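Local coordinates for p800 reaction center core protein (Heliobacterium modesticaldum, PDB 5V8K), which forms the homodimeric core of a photosynthetic reaction center, holding the pigments that capture light and separate charge, at residues A384-L389 with Q450-A455; K261-L265 with W456-D460; Y333-T337 with M464-V468. One frame throughout, in Å; residues are numbered along the deposited sequence.

Overall arrangement
Interactions 1 and 2 divide one helix, 449-459, between them: its first part packs on helix 376-401, and its last turn on helix 258-291, where Asp460, just past its end, binds calcium. Their centres lie about 13 Å apart. Interaction 3 sets the loop following that helix against helix 311-344, its centre about 14 Å from that of interaction 1 and about 19 Å from that of interaction 2. Tyr333 ties it to interaction 1, with CE1 3.6 Å from Ala384 CB, and Met464 ties it to interaction 2, with SD 3.7 Å from Phe457 CB. Pigments run through all three: two bacteriochlorophylls g at interactions 1 and 2, and the tail of bacteriochlorophyll g' at interaction 3.

Interaction 1. Residues A384-L389 with Q450-A455; sequences AIAGGL and QVIAPA. With GBF (Bacteriochlorophyll g), chain D.
Val451 presses its CG2 methyl straight onto the backbone of helix 376-401, 3.3 Å from Gly388 C. With CG1 anti to the backbone N (chi1 178°), it is the other branch that faces this backbone, and the same methyl also meets Leu389 CD2, the two side chains lying roughly perpendicular. One turn earlier on helix 376-401 and one turn later on helix 449-459, Ile385 and Pro454 lie side by side, pointing opposite ways, with Ile385 CG1 3.9 Å from Pro454 CB. The end of the isoleucine, CD1, goes on to Ala455 CA at 3.7 Å. Gly388 makes the close approach possible, since a beta carbon at this position would collide with Gln450 O.

No direct hydrogen bond links the two helices, which run antiparallel at 165°. A water bridges them, donating to Ala384 O at 2.6 Å and to Gln450 O at 2.7 Å. Pro454 has no N-H to offer Gln450 O, and the helix is kinked here; the water probably takes the place of the missing helical bond.

Toward the pigment, Gln450 bends at chi2 (-46°) and leads its amide away from Gly388. Its OE1 accepts a bond from a second water at 2.5 Å, and that water binds the magnesium of a bacteriochlorophyll g at 2.6 Å. The chemistry thus implies an indirect axial ligation, with the glutamine positioning the water that meets the metal.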
# COMPACT_ATOMS: atom_id res chain seq x y z
N ALA A 384 -15.04 15.77 4.72
CA ALA A 384 -13.90 14.86 4.70
C ALA A 384 -12.58 15.64 4.84
O ALA A 384 -11.64 15.19 5.51
CB ALA A 384 -13.92 14.03 3.42
N ILE A 385 -12.50 16.81 4.22
CA ILE A 385 -11.34 17.67 4.30
C ILE A 385 -11.22 18.30 5.69
O ILE A 385 -10.15 18.32 6.29
CB ILE A 385 -11.43 18.74 3.20
CG1 ILE A 385 -11.30 18.05 1.86
CG2 ILE A 385 -10.37 19.84 3.35
CD1 ILE A 385 -11.69 18.93 0.69
N ALA A 386 -12.30 18.88 6.19
CA ALA A 386 -12.31 19.36 7.58
C ALA A 386 -11.87 18.26 8.55
O ALA A 386 -11.02 18.48 9.43
CB ALA A 386 -13.69 19.87 7.94
N GLY A 387 -12.44 17.07 8.41
CA GLY A 387 -12.04 15.96 9.27
C GLY A 387 -10.57 15.59 9.10
O GLY A 387 -9.88 15.27 10.08
N GLY A 388 -10.09 15.58 7.85
CA GLY A 388 -8.68 15.30 7.61
C GLY A 388 -7.77 16.32 8.26
O GLY A 388 -6.72 15.97 8.80
N LEU A 389 -8.20 17.58 8.29
CA LEU A 389 -7.42 18.61 8.96
C LEU A 389 -7.31 18.36 10.46
O LEU A 389 -6.23 18.50 11.04
CB LEU A 389 -8.05 19.99 8.69
CG LEU A 389 -7.71 20.56 7.31
CD1 LEU A 389 -8.60 21.75 7.08
CD2 LEU A 389 -6.24 20.97 7.20
N GLN A 450 -4.99 12.68 4.25
CA GLN A 450 -6.44 12.80 4.38
C GLN A 450 -6.97 14.20 4.11
O GLN A 450 -8.19 14.38 4.03
CB GLN A 450 -6.85 12.35 5.79
CG GLN A 450 -6.65 10.89 6.01
CD GLN A 450 -7.18 10.13 4.85
OE1 GLN A 450 -6.43 9.67 4.00
NE2 GLN A 450 -8.50 10.07 4.75
N VAL A 451 -6.09 15.18 3.98
CA VAL A 451 -6.45 16.51 3.48
C VAL A 451 -6.19 16.61 1.98
O VAL A 451 -7.07 17.00 1.20
CB VAL A 451 -5.67 17.60 4.26
CG1 VAL A 451 -5.99 18.96 3.74
CG2 VAL A 451 -5.93 17.50 5.77
N ILE A 452 -5.00 16.21 1.54
CA ILE A 452 -4.58 16.42 0.17
C ILE A 452 -5.43 15.60 -0.80
O ILE A 452 -5.86 16.11 -1.83
CB ILE A 452 -3.08 16.10 0.03
CG1 ILE A 452 -2.29 17.15 0.83
CG2 ILE A 452 -2.62 16.15 -1.45
CD1 ILE A 452 -0.84 16.75 1.14
N ALA A 453 -5.69 14.33 -0.49
CA ALA A 453 -6.35 13.49 -1.48
C ALA A 453 -7.79 13.91 -1.72
O ALA A 453 -8.15 14.19 -2.88
CB ALA A 453 -6.24 12.02 -1.08
N PRO A 454 -8.65 14.02 -0.71
CA PRO A 454 -10.00 14.49 -0.98
C PRO A 454 -10.05 15.88 -1.61
O PRO A 454 -10.96 16.17 -2.40
CB PRO A 454 -10.66 14.51 0.42
CG PRO A 454 -9.73 13.85 1.28
CD PRO A 454 -8.42 13.81 0.74
N ALA A 455 -9.16 16.78 -1.20
CA ALA A 455 -9.11 18.10 -1.80
C ALA A 455 -8.82 17.99 -3.30
O ALA A 455 -9.50 18.60 -4.11
CB ALA A 455 -8.07 18.96 -1.11
MG GBF D . -7.10 5.69 3.64
CHA GBF D . -7.82 3.28 1.19
CHB GBF D . -10.35 5.91 4.23
CHC GBF D . -6.19 7.25 6.58
CHD GBF D . -3.66 4.98 3.15
NA GBF D . -8.75 4.89 2.82
C1A GBF D . -8.95 4.08 1.74
C2A GBF D . -10.35 3.82 1.22
C3A GBF D . -11.13 4.65 2.24
C4A GBF D . -10.00 5.21 3.14
CMA GBF D . -11.89 5.73 1.51
CAA GBF D . -10.92 2.39 1.16
CBA GBF D . -12.23 2.39 0.37
CGA GBF D . -13.40 2.22 1.33
O1A GBF D . -13.28 2.07 2.55
O2A GBF D . -14.70 2.12 0.73
NB GBF D . -8.14 6.40 5.22
C1B GBF D . -9.48 6.54 5.26
C2B GBF D . -9.83 7.25 6.43
C3B GBF D . -8.64 7.60 7.06
C4B GBF D . -7.61 7.08 6.25
CMB GBF D . -11.23 7.60 6.83
CAB GBF D . -8.41 8.41 8.26
CBB GBF D . -9.26 9.17 8.86
NC GBF D . -5.34 5.92 4.70
C1C GBF D . -5.12 6.71 5.75
C2C GBF D . -3.78 7.15 6.27
C3C GBF D . -3.15 6.43 5.15
C4C GBF D . -4.04 5.78 4.30
CMC GBF D . -3.61 8.65 6.33
CAC GBF D . -1.70 6.39 4.91
CBC GBF D . -0.61 7.02 5.79
ND GBF D . -5.95 4.57 2.48
C1D GBF D . -4.68 4.27 2.37
C2D GBF D . -4.18 3.07 1.47
C3D GBF D . -5.50 2.84 1.08
C4D GBF D . -6.52 3.66 1.63
CMD GBF D . -2.81 2.54 1.19
CAD GBF D . -6.19 2.01 0.09
OBD GBF D . -5.83 0.92 -0.50
CBD GBF D . -7.67 2.25 0.14
CGD GBF D . -8.17 2.63 -1.24
O1D GBF D . -8.42 3.77 -1.62
O2D GBF D . -8.29 1.57 -2.21
CED GBF D . -8.56 1.90 -3.56
C1 GBF D . -15.84 1.89 1.54
C2 GBF D . -15.94 0.44 1.90
C3 GBF D . -16.81 -0.36 1.27
C4 GBF D . -17.66 0.18 0.15
C5 GBF D . -16.90 -1.81 1.66
C6 GBF D . -18.22 -2.17 2.36
C7 GBF D . -18.26 -1.55 3.75
C8 GBF D . -18.59 -2.22 4.86
C9 GBF D . -18.89 -3.67 4.87
C10 GBF D . -18.56 -1.51 6.19
C11 GBF D . -17.09 -1.32 6.52
C12 GBF D . -16.54 -2.68 6.86
C13 GBF D . -15.36 -3.11 6.43
C14 GBF D . -14.95 -4.46 6.87
C15 GBF D . -14.48 -2.34 5.54
O HOH W 1 -10.36 12.96 4.92
O HOH W 2 -7.02 7.89 2.29

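Interaction 2. Residues K261-L265 with W456-D460; sequences KQAIL and WFYID. With CA (calcium ion), chain B; GBF (Bacteriochlorophyll g), chain Y.
Asp460 OD1 accepts two bonds. Lys261 NZ meets it nearly end-on at 2.8 Å in a salt bridge, and a water donates to it at 2.6 Å. The other carboxylate oxygen, Asp460 OD2, binds the calcium ion at 2.4 Å. The water on OD1 is itself a calcium ligand, so one carboxylate serves the metal both directly and through its hydration shell; a second water, Gln509 and the carbonyl of Leu597 also bind the ion. The polar ends have further partners: Ser495, Asn255 and the Leu494 carbonyl for Lys261 NZ, and Tyr505 for Asp460 OD2.

The lysine chain reaches this point alongside Ile459, its CG 3.9 Å from Ile459 CG2, and a bend at chi3 (-72°) brings the ammonium group to the carboxylate. A methionine in place of Lys261 would probably deprive Asp460 OD1 of its charged mate and leave the carboxylate less firmly turned toward the calcium.

In the last helical turn before Asp460, Trp456 lies between unlike neighbours. Leu265 CD2 stands over one face, Asp460 CB over the opposite one, and Lys261 O approaches the edge, 3.6 Å from CZ3. Further along, Ile264 CG2 touches Ile459 CD1 at 3.8 Å, and the same CD1 borders the tail of a bacteriochlorophyll g.

The contact joins helix 258-291 to the C-terminal turn of helix 449-459. Helix 575-599 packs against Trp456 through Met594 and Ala598, while helix 200-224 flanks Ile264.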
# COMPACT_ATOMS: atom_id res chain seq x y z
N LYS A 261 -4.81 23.79 -12.21
CA LYS A 261 -4.88 22.75 -11.19
C LYS A 261 -3.51 22.15 -10.87
O LYS A 261 -3.31 21.69 -9.75
CB LYS A 261 -5.89 21.69 -11.60
CG LYS A 261 -7.27 22.24 -11.54
CD LYS A 261 -8.32 21.26 -11.97
CE LYS A 261 -8.29 21.05 -13.43
NZ LYS A 261 -9.29 20.06 -13.86
N GLN A 262 -2.55 22.19 -11.80
CA GLN A 262 -1.18 21.81 -11.45
C GLN A 262 -0.58 22.80 -10.46
O GLN A 262 0.03 22.39 -9.46
CB GLN A 262 -0.30 21.71 -12.69
CG GLN A 262 -0.57 20.47 -13.52
CD GLN A 262 0.04 20.55 -14.94
OE1 GLN A 262 1.08 21.15 -15.15
NE2 GLN A 262 -0.60 19.90 -15.88
N ALA A 263 -0.80 24.09 -10.67
CA ALA A 263 -0.32 25.09 -9.73
C ALA A 263 -0.99 24.94 -8.38
O ALA A 263 -0.36 25.12 -7.33
CB ALA A 263 -0.57 26.48 -10.27
N ILE A 264 -2.28 24.63 -8.39
CA ILE A 264 -3.04 24.45 -7.15
C ILE A 264 -2.48 23.28 -6.36
O ILE A 264 -2.26 23.38 -5.15
CB ILE A 264 -4.53 24.26 -7.48
CG1 ILE A 264 -5.12 25.60 -7.88
CG2 ILE A 264 -5.29 23.66 -6.28
CD1 ILE A 264 -6.50 25.50 -8.43
N LEU A 265 -2.25 22.16 -7.03
CA LEU A 265 -1.75 21.00 -6.33
C LEU A 265 -0.39 21.29 -5.74
O LEU A 265 -0.13 20.93 -4.59
CB LEU A 265 -1.73 19.79 -7.25
CG LEU A 265 -1.24 18.48 -6.60
CD1 LEU A 265 -2.11 18.06 -5.35
CD2 LEU A 265 -1.23 17.40 -7.62
N TRP A 456 -7.85 17.15 -3.67
CA TRP A 456 -7.51 16.99 -5.08
C TRP A 456 -8.67 16.37 -5.86
O TRP A 456 -9.05 16.87 -6.93
CB TRP A 456 -6.24 16.16 -5.25
CG TRP A 456 -6.07 15.86 -6.72
CD1 TRP A 456 -6.30 14.68 -7.33
CD2 TRP A 456 -5.77 16.80 -7.77
NE1 TRP A 456 -6.16 14.80 -8.69
CE2 TRP A 456 -5.83 16.10 -8.99
CE3 TRP A 456 -5.47 18.16 -7.79
CZ2 TRP A 456 -5.57 16.72 -10.24
CZ3 TRP A 456 -5.22 18.78 -9.03
CH2 TRP A 456 -5.26 18.06 -10.22
N PHE A 457 -9.23 15.27 -5.35
CA PHE A 457 -10.36 14.64 -6.03
C PHE A 457 -11.49 15.64 -6.21
O PHE A 457 -12.07 15.72 -7.30
CB PHE A 457 -10.81 13.40 -5.28
CG PHE A 457 -9.79 12.27 -5.28
CD1 PHE A 457 -9.10 11.92 -6.43
CD2 PHE A 457 -9.49 11.60 -4.10
CE1 PHE A 457 -8.15 10.88 -6.39
CE2 PHE A 457 -8.59 10.59 -4.07
CZ PHE A 457 -7.90 10.24 -5.20
N TYR A 458 -11.76 16.47 -5.21
CA TYR A 458 -12.81 17.48 -5.38
C TYR A 458 -12.45 18.48 -6.48
O TYR A 458 -13.26 18.77 -7.37
CB TYR A 458 -13.07 18.19 -4.06
CG TYR A 458 -14.06 19.31 -4.21
CD1 TYR A 458 -15.42 19.05 -4.22
CD2 TYR A 458 -13.65 20.61 -4.32
CE1 TYR A 458 -16.34 20.07 -4.39
CE2 TYR A 458 -14.56 21.64 -4.46
CZ TYR A 458 -15.91 21.36 -4.52
OH TYR A 458 -16.86 22.37 -4.68
N ILE A 459 -11.24 19.03 -6.40
CA ILE A 459 -10.84 20.11 -7.30
C ILE A 459 -10.82 19.62 -8.75
O ILE A 459 -11.16 20.36 -9.67
CB ILE A 459 -9.48 20.66 -6.84
CG1 ILE A 459 -9.69 21.59 -5.64
CG2 ILE A 459 -8.72 21.38 -7.98
CD1 ILE A 459 -8.40 21.92 -4.91
N ASP A 460 -10.45 18.37 -8.97
CA ASP A 460 -10.44 17.83 -10.31
C ASP A 460 -11.81 17.34 -10.78
O ASP A 460 -11.87 16.64 -11.78
CB ASP A 460 -9.46 16.67 -10.43
CG ASP A 460 -8.68 16.70 -11.76
OD1 ASP A 460 -8.51 17.78 -12.34
OD2 ASP A 460 -8.26 15.63 -12.22
CA CA B . -6.97 15.30 -14.24
MG GBF Y . -15.41 27.32 0.24
CHA GBF Y . -16.08 29.34 -2.52
CHB GBF Y . -15.57 24.67 -1.78
CHC GBF Y . -14.07 25.59 2.90
CHD GBF Y . -14.49 30.38 1.92
NA GBF Y . -15.77 27.06 -1.70
C1A GBF Y . -16.24 27.86 -2.67
C2A GBF Y . -16.32 27.28 -4.06
C3A GBF Y . -16.53 25.84 -3.66
C4A GBF Y . -15.91 25.86 -2.31
CMA GBF Y . -18.03 25.52 -3.56
CAA GBF Y . -15.16 27.46 -5.05
CBA GBF Y . -13.80 27.30 -4.39
CGA GBF Y . -13.39 25.85 -4.21
O1A GBF Y . -13.71 24.96 -4.97
O2A GBF Y . -12.43 25.54 -3.18
NB GBF Y . -14.86 25.39 0.49
C1B GBF Y . -15.06 24.42 -0.41
C2B GBF Y . -14.65 23.22 0.17
C3B GBF Y . -14.23 23.49 1.46
C4B GBF Y . -14.42 24.86 1.66
CMB GBF Y . -14.63 21.86 -0.47
CAB GBF Y . -13.73 22.39 2.31
CBB GBF Y . -13.15 22.41 3.47
NC GBF Y . -14.50 27.88 1.98
C1C GBF Y . -14.07 27.07 2.94
C2C GBF Y . -13.50 27.50 4.24
C3C GBF Y . -13.67 28.90 3.80
C4C GBF Y . -14.24 29.08 2.55
CMC GBF Y . -14.46 27.04 5.35
CAC GBF Y . -13.28 30.07 4.61
CBC GBF Y . -12.66 29.93 5.97
ND GBF Y . -15.28 29.31 -0.06
C1D GBF Y . -14.97 30.45 0.54
C2D GBF Y . -15.10 31.89 -0.19
C3D GBF Y . -15.54 31.23 -1.32
C4D GBF Y . -15.64 29.82 -1.29
CMD GBF Y . -14.87 33.33 0.13
CAD GBF Y . -16.16 31.69 -2.57
OBD GBF Y . -16.06 32.76 -3.26
CBD GBF Y . -16.45 30.47 -3.40
CGD GBF Y . -17.90 30.44 -3.73
O1D GBF Y . -18.74 29.94 -2.98
O2D GBF Y . -18.30 31.08 -4.95
CED GBF Y . -19.70 31.09 -5.22
C1 GBF Y . -12.01 24.20 -2.97
C2 GBF Y . -10.78 24.23 -2.13
C3 GBF Y . -10.21 23.11 -1.69
C4 GBF Y . -10.85 21.79 -1.99
C5 GBF Y . -8.95 23.17 -0.86
C6 GBF Y . -9.30 22.85 0.61
C7 GBF Y . -8.04 22.80 1.47
C8 GBF Y . -8.00 23.30 2.73
C9 GBF Y . -9.21 23.92 3.38
C10 GBF Y . -6.76 23.20 3.58
C11 GBF Y . -5.47 23.56 2.92
C12 GBF Y . -4.36 23.77 3.92
C13 GBF Y . -3.17 24.28 3.55
C14 GBF Y . -2.11 24.48 4.59
C15 GBF Y . -2.89 24.67 2.11
O HOH W 3 -6.61 17.79 -14.06
O HOH W 4 -9.01 15.93 -15.22

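Interaction 3. Residues Y333-T337 with M464-V468; sequences YGIAT and MGSFV. With GB0 (Bacteriochlorophyll g'), chain C.
Phe467 lays the end of its ring against the methyl of Ala336, whose CB is 3.8 Å from CE1. With CG anti to the carbonyl carbon (chi1 -57°), the ring is carried off the loop toward helix 311-344, and Ala336 O stands over one of its faces. The side chains of Tyr333 and Phe467 run roughly perpendicular, Tyr333 CD2 being 4.1 Å from Phe467 CZ. Thr337 OG1 comes within 3.6 Å of Phe467 CE2.

That hydroxyl is not idle. Thr337 OG1 donates to Tyr333 O at 2.6 Å, approaching 26° off the straight extension of the carbonyl bond, and this bond holds the threonine side chain in its rotation and hence the surface it offers to the phenylalanine. The same carbonyl oxygen also takes the bond from Thr337 N, which arrives from the opposite face of its plane.

No hydrogen bond joins the two segments directly, but neighbouring residues of helix 311-344 supply polar ties. Thr340 OG1 bonds both Ala336 O and Phe467 N, Asn339 bonds Gly465 O, and Asp343 bonds Ser466 OG.

The rings also line a path for the isoprenoid tail of bacteriochlorophyll g'. Its C14 methyl sits 3.7 Å above the plane of the Tyr333 ring, whereas C13 meets the edge of Phe467 in its plane, 3.5 Å from CE1. Met464, bent at chi2 and chi3, adds its CE methyl 3.6 Å from C15. Helix and loop thus form one side of the pocket that holds the tail of bacteriochlorophyll g'; this pigment is the one known to form the special pair in heliobacterial reaction centers, whose core protein belongs to the PsaA/PsaB family of photosystem I.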
# COMPACT_ATOMS: atom_id res chain seq x y z
N TYR A 333 -17.42 10.00 5.47
CA TYR A 333 -17.09 8.67 4.98
C TYR A 333 -18.24 7.69 5.20
O TYR A 333 -18.42 6.76 4.41
CB TYR A 333 -15.78 8.19 5.61
CG TYR A 333 -14.55 8.91 5.06
CD1 TYR A 333 -14.24 10.20 5.46
CD2 TYR A 333 -13.72 8.31 4.13
CE1 TYR A 333 -13.14 10.89 4.93
CE2 TYR A 333 -12.60 8.99 3.60
CZ TYR A 333 -12.33 10.27 4.01
OH TYR A 333 -11.27 10.95 3.51
N GLY A 334 -19.03 7.87 6.25
CA GLY A 334 -20.18 7.01 6.41
C GLY A 334 -21.24 7.24 5.35
O GLY A 334 -21.77 6.29 4.76
N ILE A 335 -21.57 8.50 5.10
CA ILE A 335 -22.51 8.80 4.02
C ILE A 335 -21.99 8.28 2.69
O ILE A 335 -22.73 7.66 1.90
CB ILE A 335 -22.81 10.30 3.94
CG1 ILE A 335 -23.75 10.72 5.07
CG2 ILE A 335 -23.50 10.64 2.60
CD1 ILE A 335 -23.87 12.22 5.18
N ALA A 336 -20.71 8.55 2.39
CA ALA A 336 -20.19 8.22 1.06
C ALA A 336 -20.09 6.71 0.91
O ALA A 336 -20.18 6.21 -0.22
CB ALA A 336 -18.83 8.87 0.81
N THR A 337 -19.90 5.99 2.02
CA THR A 337 -19.87 4.52 1.96
C THR A 337 -21.27 3.97 1.70
O THR A 337 -21.43 3.05 0.90
CB THR A 337 -19.31 3.91 3.25
OG1 THR A 337 -17.97 4.37 3.43
CG2 THR A 337 -19.23 2.39 3.17
N MET A 464 -18.13 13.61 -5.31
CA MET A 464 -17.69 13.28 -3.97
C MET A 464 -18.86 12.80 -3.09
O MET A 464 -18.69 12.63 -1.88
CB MET A 464 -16.96 14.48 -3.38
CG MET A 464 -15.66 14.87 -4.18
SD MET A 464 -14.40 13.56 -4.21
CE MET A 464 -13.75 13.72 -2.56
N GLY A 465 -20.01 12.54 -3.69
CA GLY A 465 -21.09 11.89 -2.97
C GLY A 465 -20.94 10.40 -2.79
O GLY A 465 -21.68 9.81 -2.00
N SER A 466 -19.94 9.81 -3.44
CA SER A 466 -19.82 8.37 -3.59
C SER A 466 -18.38 8.09 -3.98
O SER A 466 -17.71 8.95 -4.55
CB SER A 466 -20.82 7.85 -4.65
OG SER A 466 -20.64 6.46 -4.89
N PHE A 467 -17.89 6.87 -3.69
CA PHE A 467 -16.55 6.50 -4.12
C PHE A 467 -16.54 5.99 -5.56
O PHE A 467 -15.47 5.93 -6.18
CB PHE A 467 -15.92 5.43 -3.18
CG PHE A 467 -15.83 5.83 -1.74
CD1 PHE A 467 -15.50 7.12 -1.38
CD2 PHE A 467 -16.11 4.90 -0.74
CE1 PHE A 467 -15.42 7.48 -0.06
CE2 PHE A 467 -16.03 5.24 0.58
CZ PHE A 467 -15.69 6.55 0.93
N VAL A 468 -17.69 5.60 -6.11
CA VAL A 468 -17.80 5.13 -7.49
C VAL A 468 -18.70 6.06 -8.28
O VAL A 468 -19.25 7.02 -7.73
CB VAL A 468 -18.31 3.69 -7.57
CG1 VAL A 468 -17.33 2.77 -6.88
CG2 VAL A 468 -19.65 3.56 -6.93
C1 GB0 C . -3.69 7.39 0.74
C2 GB0 C . -4.91 8.10 0.22
C3 GB0 C . -5.72 7.45 -0.57
C4 GB0 C . -5.48 6.03 -0.95
C5 GB0 C . -6.90 8.17 -1.07
C6 GB0 C . -8.16 7.41 -0.74
NB GB0 C . -2.22 0.92 -6.36
ND GB0 C . -3.03 4.47 -7.91
C10 GB0 C . -11.09 9.87 -1.22
C11 GB0 C . -12.25 9.95 -0.24
C12 GB0 C . -13.51 10.33 -0.99
C13 GB0 C . -14.54 10.88 -0.33
C14 GB0 C . -14.45 11.17 1.13
C15 GB0 C . -15.84 11.22 -1.01
C1A GB0 C . -1.91 4.92 -5.05
C1B GB0 C . -1.43 0.67 -5.32
C1C GB0 C . -3.59 0.79 -9.12
C1D GB0 C . -3.45 4.99 -9.04
C2A GB0 C . -1.01 5.26 -3.89
C2B GB0 C . -1.21 -0.70 -5.28
C2C GB0 C . -4.32 0.31 -10.32
C2D GB0 C . -3.63 6.54 -9.28
C3A GB0 C . -0.18 4.00 -3.78
C3B GB0 C . -1.88 -1.29 -6.33
C3C GB0 C . -4.43 1.73 -10.75
C3D GB0 C . -3.19 6.76 -7.98
C4A GB0 C . -1.04 3.11 -4.63
C4B GB0 C . -2.47 -0.23 -7.03
C4C GB0 C . -3.85 2.67 -9.92
C4D GB0 C . -2.83 5.62 -7.19
C7 GB0 C . -9.32 8.18 -1.30
C8 GB0 C . -9.94 9.13 -0.59
C9 GB0 C . -9.45 9.49 0.78
CAA GB0 C . -1.77 5.56 -2.60
CAB GB0 C . -1.85 -2.76 -6.51
CAC GB0 C . -5.11 2.20 -11.97
CAD GB0 C . -2.99 7.95 -7.15
CBA GB0 C . -0.83 6.06 -1.51
CBB GB0 C . -2.16 -3.43 -7.57
CBC GB0 C . -5.77 1.27 -12.96
CBD GB0 C . -2.48 7.50 -5.82
CED GB0 C . -4.01 9.80 -3.27
CGA GB0 C . -1.60 6.43 -0.26
CGD GB0 C . -3.47 7.97 -4.81
CHA GB0 C . -2.34 6.03 -5.93
CHB GB0 C . -0.93 1.75 -4.46
CHC GB0 C . -3.24 -0.37 -8.28
CHD GB0 C . -3.85 4.12 -10.15
CMA GB0 C . 1.24 4.07 -4.38
CMB GB0 C . -0.48 -1.47 -4.24
CMC GB0 C . -3.39 -0.54 -11.19
CMD GB0 C . -4.08 7.37 -10.41
NA GB0 C . -1.74 3.71 -5.58
NC GB0 C . -3.31 2.06 -8.86
O1A GB0 C . -1.39 5.89 0.82
O1D GB0 C . -4.55 7.44 -4.60
O2A GB0 C . -2.82 7.21 -0.38
O2D GB0 C . -3.09 9.14 -4.10
OBD GB0 C . -3.08 9.21 -7.36
MG GB0 C . -2.34 2.75 -7.22